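Long-range contacts in conjugal transfer protein (Escherichia coli, PDB 5I97), which probably forms part of the inner-membrane channel complex of the pKM101 type IV secretion system, here represented by its VirB8 domain: residues 35-40 / 54-59; 85-90 / 111-116; 132-137 / 149-154. All coordinates share one frame; numbering follows the deposited sequence.

Interaction 1. Residues 35-40 / 54-59; sequences TQYVIH and TAVGLM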
# COMPACT_ATOMS: atom_id res chain seq x y z
N THR A 35 -13.74 14.54 1.25
CA THR A 35 -13.11 13.26 1.05
C THR A 35 -11.98 13.06 2.07
O THR A 35 -11.76 11.95 2.53
CB THR A 35 -12.59 13.06 -0.41
OG1 THR A 35 -11.75 14.16 -0.77
CG2 THR A 35 -13.73 12.97 -1.39
N GLN A 36 -11.26 14.13 2.39
CA GLN A 36 -10.21 14.07 3.42
C GLN A 36 -10.78 13.66 4.76
O GLN A 36 -10.18 12.90 5.49
CB GLN A 36 -9.53 15.43 3.58
CG GLN A 36 -8.56 15.78 2.50
CD GLN A 36 -7.35 14.91 2.55
OE1 GLN A 36 -7.11 14.11 1.65
NE2 GLN A 36 -6.55 15.06 3.61
N TYR A 37 -11.96 14.18 5.06
CA TYR A 37 -12.60 13.90 6.32
C TYR A 37 -12.95 12.42 6.40
O TYR A 37 -12.66 11.78 7.40
CB TYR A 37 -13.84 14.77 6.50
CG TYR A 37 -14.51 14.63 7.84
CD1 TYR A 37 -14.12 15.41 8.92
CD2 TYR A 37 -15.54 13.72 8.03
CE1 TYR A 37 -14.74 15.30 10.15
CE2 TYR A 37 -16.17 13.60 9.26
CZ TYR A 37 -15.77 14.38 10.31
OH TYR A 37 -16.39 14.25 11.53
N VAL A 38 -13.58 11.90 5.35
CA VAL A 38 -13.95 10.51 5.31
C VAL A 38 -12.72 9.61 5.38
O VAL A 38 -12.71 8.61 6.08
CB VAL A 38 -14.75 10.18 4.04
CG1 VAL A 38 -14.92 8.66 3.88
CG2 VAL A 38 -16.08 10.89 4.06
N ILE A 39 -11.68 9.98 4.67
CA ILE A 39 -10.46 9.20 4.70
C ILE A 39 -9.83 9.19 6.10
O ILE A 39 -9.41 8.14 6.58
CB ILE A 39 -9.47 9.71 3.66
CG1 ILE A 39 -9.96 9.34 2.26
CG2 ILE A 39 -8.11 9.09 3.87
CD1 ILE A 39 -9.20 10.01 1.14
N HIS A 40 -9.80 10.35 6.75
CA HIS A 40 -9.24 10.45 8.09
C HIS A 40 -10.06 9.64 9.09
O HIS A 40 -9.50 9.01 9.98
CB HIS A 40 -9.19 11.90 8.57
CG HIS A 40 -8.03 12.70 8.06
ND1 HIS A 40 -6.73 12.27 8.16
CD2 HIS A 40 -7.98 13.92 7.46
CE1 HIS A 40 -5.93 13.18 7.64
NE2 HIS A 40 -6.66 14.19 7.21
N THR A 54 -6.70 13.82 15.36
CA THR A 54 -6.59 15.26 15.51
C THR A 54 -7.33 15.96 14.38
O THR A 54 -8.08 16.90 14.63
CB THR A 54 -5.12 15.70 15.53
OG1 THR A 54 -4.49 15.15 16.69
CG2 THR A 54 -5.01 17.21 15.58
N ALA A 55 -7.16 15.47 13.16
CA ALA A 55 -7.80 16.07 12.00
C ALA A 55 -9.33 16.04 12.08
O ALA A 55 -9.98 17.05 11.82
CB ALA A 55 -7.33 15.39 10.73
N VAL A 56 -9.89 14.89 12.42
CA VAL A 56 -11.34 14.76 12.54
C VAL A 56 -11.89 15.71 13.59
O VAL A 56 -12.94 16.32 13.39
CB VAL A 56 -11.75 13.33 12.88
CG1 VAL A 56 -13.24 13.25 13.18
CG2 VAL A 56 -11.37 12.40 11.75
N GLY A 57 -11.16 15.85 14.69
CA GLY A 57 -11.55 16.75 15.76
C GLY A 57 -11.61 18.20 15.32
O GLY A 57 -12.54 18.92 15.67
N LEU A 58 -10.61 18.64 14.56
CA LEU A 58 -10.56 20.02 14.09
C LEU A 58 -11.61 20.29 13.02
O LEU A 58 -12.02 21.43 12.83
CB LEU A 58 -9.18 20.36 13.55
CG LEU A 58 -8.02 20.29 14.54
CD1 LEU A 58 -6.71 20.55 13.83
CD2 LEU A 58 -8.23 21.30 15.66
N MET A 59 -12.05 19.25 12.33
CA MET A 59 -12.97 19.40 11.22
C MET A 59 -14.38 18.99 11.58
O MET A 59 -15.16 18.64 10.71
CB MET A 59 -12.49 18.59 10.02
CG MET A 59 -11.16 19.03 9.47
SD MET A 59 -10.58 17.88 8.22
CE MET A 59 -8.92 18.48 7.98
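Tyr-37 and His-40, one helical turn apart on helix 27-42, reach across to Ala-55 and Val-56 in the last turn of helix 49-58 and to Met-59 just after it. Tyr-37 holds CG anti to its backbone nitrogen (chi1 -175°), which carries the ring away from its own helix until it meets Val-56 at about a right angle. There Tyr-37 OH lies 3.7 Å from Val-56 CG1, while the backbone oxygen of Val-56 sits at the ring edge, near its plane. CD1 of Tyr-37 packs 3.7 Å from CB of Met-59, and the two side chains slide past each other in opposite directions.

In His-40 CG stands opposite the carbonyl carbon (chi1 -81°), and the turn of the ring about CB-CG lays one face toward Ala-55. The methyl CB of Ala-55 stands almost centrally above that face, 3.7 Å from the ring centroid and 13° off the normal, a CH-pi contact. Beside it, CG2 of Val-56 touches CB of His-40 at 3.9 Å.

The polar ends find partners nearby: ND1 of His-40 bonds to Asp-52, and OH of Tyr-37 to Ser-60 and Arg-41. Tyr-37 also runs on to the sheet, edge-to-face with Tyr-156 and against Val-153, which places the contact in the helical layer over the antiparallel sheet of the NTF2-like VirB8 domain. With no hydrogen bond between the segments, whose axes approach to 9.4 Å, the interface rests on ring and methyl packing; the bond to Asp-52 probably fixes the imidazole's rotation and may favour its protonated form.

Interaction 2. Residues 85-90 / 111-116; sequences SETTRV and VRRVRS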
# COMPACT_ATOMS: atom_id res chain seq x y z
N SER A 85 -2.33 -4.18 15.08
CA SER A 85 -2.69 -5.53 14.68
C SER A 85 -3.40 -5.59 13.34
O SER A 85 -3.37 -6.61 12.67
CB SER A 85 -3.57 -6.20 15.73
OG SER A 85 -4.83 -5.59 15.82
N GLU A 86 -4.10 -4.52 12.98
CA GLU A 86 -4.92 -4.53 11.77
C GLU A 86 -4.93 -3.14 11.18
O GLU A 86 -4.51 -2.18 11.82
CB GLU A 86 -6.35 -4.99 12.06
CG GLU A 86 -7.19 -3.97 12.81
CD GLU A 86 -8.60 -4.43 13.06
OE1 GLU A 86 -8.79 -5.36 13.86
OE2 GLU A 86 -9.52 -3.88 12.46
N THR A 87 -5.40 -3.04 9.94
CA THR A 87 -5.48 -1.76 9.27
C THR A 87 -6.69 -1.69 8.34
O THR A 87 -7.15 -2.70 7.82
CB THR A 87 -4.19 -1.49 8.50
OG1 THR A 87 -4.22 -0.18 7.96
CG2 THR A 87 -4.01 -2.51 7.38
N THR A 88 -7.22 -0.48 8.13
CA THR A 88 -8.33 -0.29 7.19
C THR A 88 -8.10 0.91 6.28
O THR A 88 -7.90 2.02 6.75
CB THR A 88 -9.67 -0.12 7.91
OG1 THR A 88 -10.06 -1.37 8.49
CG2 THR A 88 -10.74 0.28 6.91
N ARG A 89 -8.07 0.66 4.97
CA ARG A 89 -7.89 1.73 3.99
C ARG A 89 -9.21 2.11 3.32
O ARG A 89 -10.13 1.29 3.20
CB ARG A 89 -6.82 1.34 2.95
CG ARG A 89 -7.28 0.39 1.85
CD ARG A 89 -6.11 0.08 0.92
NE ARG A 89 -6.42 -0.94 -0.08
CZ ARG A 89 -6.26 -2.24 0.09
NH1 ARG A 89 -5.78 -2.71 1.24
NH2 ARG A 89 -6.58 -3.08 -0.89
N VAL A 90 -9.28 3.36 2.88
CA VAL A 90 -10.47 3.91 2.23
C VAL A 90 -10.28 4.19 0.75
O VAL A 90 -9.25 4.70 0.34
CB VAL A 90 -10.91 5.24 2.91
CG1 VAL A 90 -12.00 5.96 2.09
CG2 VAL A 90 -11.35 5.01 4.35
N VAL A 111 -11.21 -1.46 2.78
CA VAL A 111 -10.55 -2.75 2.72
C VAL A 111 -9.78 -2.97 4.02
O VAL A 111 -8.80 -2.28 4.29
CB VAL A 111 -9.57 -2.87 1.53
CG1 VAL A 111 -8.81 -4.18 1.59
CG2 VAL A 111 -10.32 -2.75 0.22
N ARG A 112 -10.27 -3.88 4.85
CA ARG A 112 -9.63 -4.15 6.13
C ARG A 112 -8.60 -5.26 5.99
O ARG A 112 -8.83 -6.25 5.30
CB ARG A 112 -10.66 -4.50 7.19
CG ARG A 112 -10.10 -4.92 8.52
CD ARG A 112 -11.24 -5.11 9.49
NE ARG A 112 -10.77 -5.54 10.79
CZ ARG A 112 -10.79 -6.80 11.20
NH1 ARG A 112 -11.26 -7.75 10.40
NH2 ARG A 112 -10.34 -7.11 12.41
N ARG A 113 -7.50 -5.14 6.72
CA ARG A 113 -6.50 -6.19 6.68
C ARG A 113 -6.00 -6.53 8.08
O ARG A 113 -5.45 -5.69 8.78
CB ARG A 113 -5.33 -5.74 5.80
CG ARG A 113 -4.08 -6.57 5.94
CD ARG A 113 -4.30 -7.97 5.41
NE ARG A 113 -3.11 -8.80 5.52
CZ ARG A 113 -2.24 -8.97 4.53
NH1 ARG A 113 -2.40 -8.33 3.39
NH2 ARG A 113 -1.18 -9.75 4.71
N VAL A 114 -6.20 -7.78 8.46
CA VAL A 114 -5.71 -8.29 9.74
C VAL A 114 -4.29 -8.78 9.49
O VAL A 114 -4.07 -9.58 8.59
CB VAL A 114 -6.59 -9.40 10.27
CG1 VAL A 114 -6.22 -9.72 11.70
CG2 VAL A 114 -8.05 -9.00 10.17
N ARG A 115 -3.32 -8.29 10.26
CA ARG A 115 -1.92 -8.60 10.01
C ARG A 115 -1.60 -10.09 10.18
O ARG A 115 -0.67 -10.60 9.57
CB ARG A 115 -1.01 -7.77 10.91
CG ARG A 115 -1.06 -6.26 10.66
CD ARG A 115 -0.01 -5.81 9.68
NE ARG A 115 -0.20 -4.43 9.24
CZ ARG A 115 0.16 -3.37 9.96
NH1 ARG A 115 0.72 -3.54 11.15
NH2 ARG A 115 -0.03 -2.14 9.49
N SER A 116 -2.37 -10.78 11.02
CA SER A 116 -2.18 -12.22 11.20
C SER A 116 -2.51 -12.97 9.90
O SER A 116 -1.87 -13.97 9.59
CB SER A 116 -2.99 -12.77 12.38
OG SER A 116 -4.33 -13.07 12.03
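Two torsions set up the ion pair between Glu-86 and Arg-112: the glutamate CG lies between its backbone nitrogen and carbonyl carbon (chi1 73°), and the arginine CG points away from its own backbone N (chi1 175°) with the chain extended to NE. On the face they share with Thr-88 and Val-114, these torsions direct the two chains toward each other. Side-on, Arg-112 NE donates to Glu-86 OE2 at 2.7 Å and NH2 to OE1 at 2.8 Å. Both oxygens lie close to the guanidinium plane, yet they are met from above the carboxylate plane, the two groups being turned 63° against each other. Thr-88 OG1 rests 3.4 Å from Arg-112 CB, beside the root of the arginine.

On the other face the guanidinium of Arg-89 lies flat over Val-111, whose CG1 is 3.4 Å from NH1. Between the two faces runs an antiparallel ladder: Thr-87 and Arg-113 form one hydrogen-bonded pair, Arg-89 and Val-111 the next, and Arg-115 N to Ser-85 O (2.9 Å) extends it beyond the strand ends.

Further charges are paired outside the hairpin strands, Arg-112 also with Asp-121, Arg-113 with Asp-120 and Arg-115 with Asp-84. An arginine-rich surface hairpin is thereby matched by acidic partners: Glu-86 and Asp-121 share one guanidinium, which probably stays charged and is limited in its freedom to turn.

Interaction 3. Residues 132-137 / 149-154; sequences YEYKSL and LGFRVT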
# COMPACT_ATOMS: atom_id res chain seq x y z
N TYR A 132 -21.94 20.03 6.12
CA TYR A 132 -20.70 20.76 6.27
C TYR A 132 -20.87 22.28 6.10
O TYR A 132 -21.90 22.77 5.66
CB TYR A 132 -19.66 20.24 5.29
CG TYR A 132 -19.95 20.56 3.85
CD1 TYR A 132 -20.80 19.76 3.11
CD2 TYR A 132 -19.37 21.66 3.23
CE1 TYR A 132 -21.08 20.05 1.80
CE2 TYR A 132 -19.64 21.95 1.92
CZ TYR A 132 -20.49 21.15 1.21
OH TYR A 132 -20.76 21.44 -0.11
N GLU A 133 -19.87 23.00 6.60
CA GLU A 133 -19.83 24.46 6.56
C GLU A 133 -18.40 24.92 6.83
O GLU A 133 -17.58 24.13 7.32
CB GLU A 133 -20.78 25.06 7.59
CG GLU A 133 -20.46 24.68 9.03
CD GLU A 133 -21.38 25.35 10.03
OE1 GLU A 133 -22.51 25.70 9.65
OE2 GLU A 133 -20.96 25.52 11.19
N TYR A 134 -18.09 26.17 6.53
CA TYR A 134 -16.79 26.71 6.88
C TYR A 134 -16.98 27.79 7.93
O TYR A 134 -17.88 28.62 7.82
CB TYR A 134 -16.06 27.24 5.65
CG TYR A 134 -15.76 26.20 4.59
CD1 TYR A 134 -16.74 25.78 3.70
CD2 TYR A 134 -14.48 25.69 4.43
CE1 TYR A 134 -16.46 24.86 2.71
CE2 TYR A 134 -14.20 24.77 3.45
CZ TYR A 134 -15.19 24.36 2.58
OH TYR A 134 -14.92 23.45 1.59
N LYS A 135 -16.15 27.76 8.97
CA LYS A 135 -16.21 28.76 10.03
C LYS A 135 -14.86 29.36 10.35
O LYS A 135 -13.90 28.65 10.61
CB LYS A 135 -16.78 28.15 11.32
CG LYS A 135 -18.22 27.72 11.27
CD LYS A 135 -19.14 28.93 11.29
CE LYS A 135 -20.61 28.53 11.37
NZ LYS A 135 -21.53 29.70 11.28
N SER A 136 -14.79 30.68 10.29
CA SER A 136 -13.65 31.37 10.88
C SER A 136 -13.77 31.31 12.40
O SER A 136 -14.71 31.88 12.98
CB SER A 136 -13.59 32.82 10.41
OG SER A 136 -14.68 33.55 10.94
N LEU A 137 -12.85 30.62 13.04
CA LEU A 137 -12.82 30.62 14.49
C LEU A 137 -11.42 30.92 14.96
O LEU A 137 -10.48 30.91 14.16
CB LEU A 137 -13.28 29.27 15.05
CG LEU A 137 -14.70 28.81 14.72
CD1 LEU A 137 -14.79 27.32 14.90
CD2 LEU A 137 -15.75 29.53 15.56
N LEU A 149 -9.12 26.68 6.31
CA LEU A 149 -10.36 27.35 5.94
C LEU A 149 -11.44 27.12 6.99
O LEU A 149 -12.58 27.54 6.83
CB LEU A 149 -10.83 26.87 4.57
CG LEU A 149 -9.84 27.12 3.42
CD1 LEU A 149 -10.38 26.57 2.11
CD2 LEU A 149 -9.58 28.61 3.29
N GLY A 150 -11.08 26.43 8.06
CA GLY A 150 -12.03 26.17 9.14
C GLY A 150 -13.18 25.30 8.69
O GLY A 150 -14.31 25.48 9.14
N PHE A 151 -12.89 24.36 7.80
CA PHE A 151 -13.89 23.40 7.37
C PHE A 151 -14.39 22.59 8.55
O PHE A 151 -13.61 22.22 9.43
CB PHE A 151 -13.30 22.47 6.30
CG PHE A 151 -14.17 21.29 5.96
CD1 PHE A 151 -15.20 21.41 5.05
CD2 PHE A 151 -13.92 20.05 6.51
CE1 PHE A 151 -15.99 20.32 4.72
CE2 PHE A 151 -14.70 18.96 6.19
CZ PHE A 151 -15.74 19.09 5.30
N ARG A 152 -15.69 22.34 8.60
CA ARG A 152 -16.18 21.46 9.63
C ARG A 152 -17.44 20.73 9.19
O ARG A 152 -18.27 21.26 8.45
CB ARG A 152 -16.41 22.20 10.95
CG ARG A 152 -17.68 23.01 11.07
CD ARG A 152 -17.66 23.71 12.43
NE ARG A 152 -18.88 24.46 12.72
CZ ARG A 152 -19.10 25.09 13.87
NH1 ARG A 152 -18.21 25.03 14.85
NH2 ARG A 152 -20.24 25.75 14.05
N VAL A 153 -17.53 19.48 9.64
CA VAL A 153 -18.67 18.62 9.38
C VAL A 153 -19.70 18.83 10.48
O VAL A 153 -19.37 18.77 11.67
CB VAL A 153 -18.23 17.14 9.33
CG1 VAL A 153 -19.43 16.22 9.21
CG2 VAL A 153 -17.26 16.92 8.20
N THR A 154 -20.94 19.06 10.08
CA THR A 154 -22.01 19.41 11.01
C THR A 154 -22.97 18.26 11.30
O THR A 154 -23.75 18.32 12.24
CB THR A 154 -22.83 20.61 10.48
OG1 THR A 154 -23.49 20.24 9.27
CG2 THR A 154 -21.92 21.78 10.22
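Backbone bonds come first: Glu-133 and Arg-152 form a hydrogen-bonded antiparallel pair, Glu-133 N to Arg-152 O at 3.0 Å and Arg-152 N to Glu-133 O at 2.9 Å. Beyond it Lys-135 N reaches Gly-150 O, and Gly-150, at positive phi, lies with its CA close against Lys-135 O.

The ionic contact lies above this pair. Glu-133 and Arg-152 run side by side with carboxylate and guanidinium only 8° from coplanar, and a single oxygen, Glu-133 OE2, accepts both NE (2.8 Å) and NH2 (3.0 Å) of Arg-152. CG of Lys-135 covers one guanidinium face, 3.6 Å from NE. With an alanine in place of Arg-152, the Glu-133 carboxylate is likely to lose both of these nitrogen donors, and CG of Lys-135 the flat group it covers.

Aromatic packing fills the opposite face. Chi1 of Phe-151 (170°) places the ring on the far side of CB from the backbone N, its edge toward the face of Tyr-134 in a T-shaped pair with centroids 5.5 Å apart, while its CE1 lies 3.7 Å from Tyr-132 CB. Both tyrosine hydroxyls bond to Asp-30 of helix 27-42.

A two-sided strand pair, charged outside and aromatic against a helix, fits the curved antiparallel sheet and covering helices of the NTF2-like VirB8 fold.

How the interactions relate
Interaction 1 is the buried one, near the centre of the chain, whereas interaction 2 lies at the surface and interaction 3 is partly buried. Interactions 2 and 3 belong to the same four-stranded antiparallel sheet, on opposite sides of the chain's centre with centres about 31 Å apart, and both add an arginine-glutamate pair to a backbone ladder. Interaction 1, joining two helices, relies on ring and methyl packing instead. It touches each of the others: Ile-39 packs on Val-90 of interaction 2, while Tyr-37 lies against Val-153 of interaction 3 and Met-59 O probably accepts a hydrogen bond from Val-153 N. Charge thus gathers toward the exterior, apolar packing toward the helix-sheet interior.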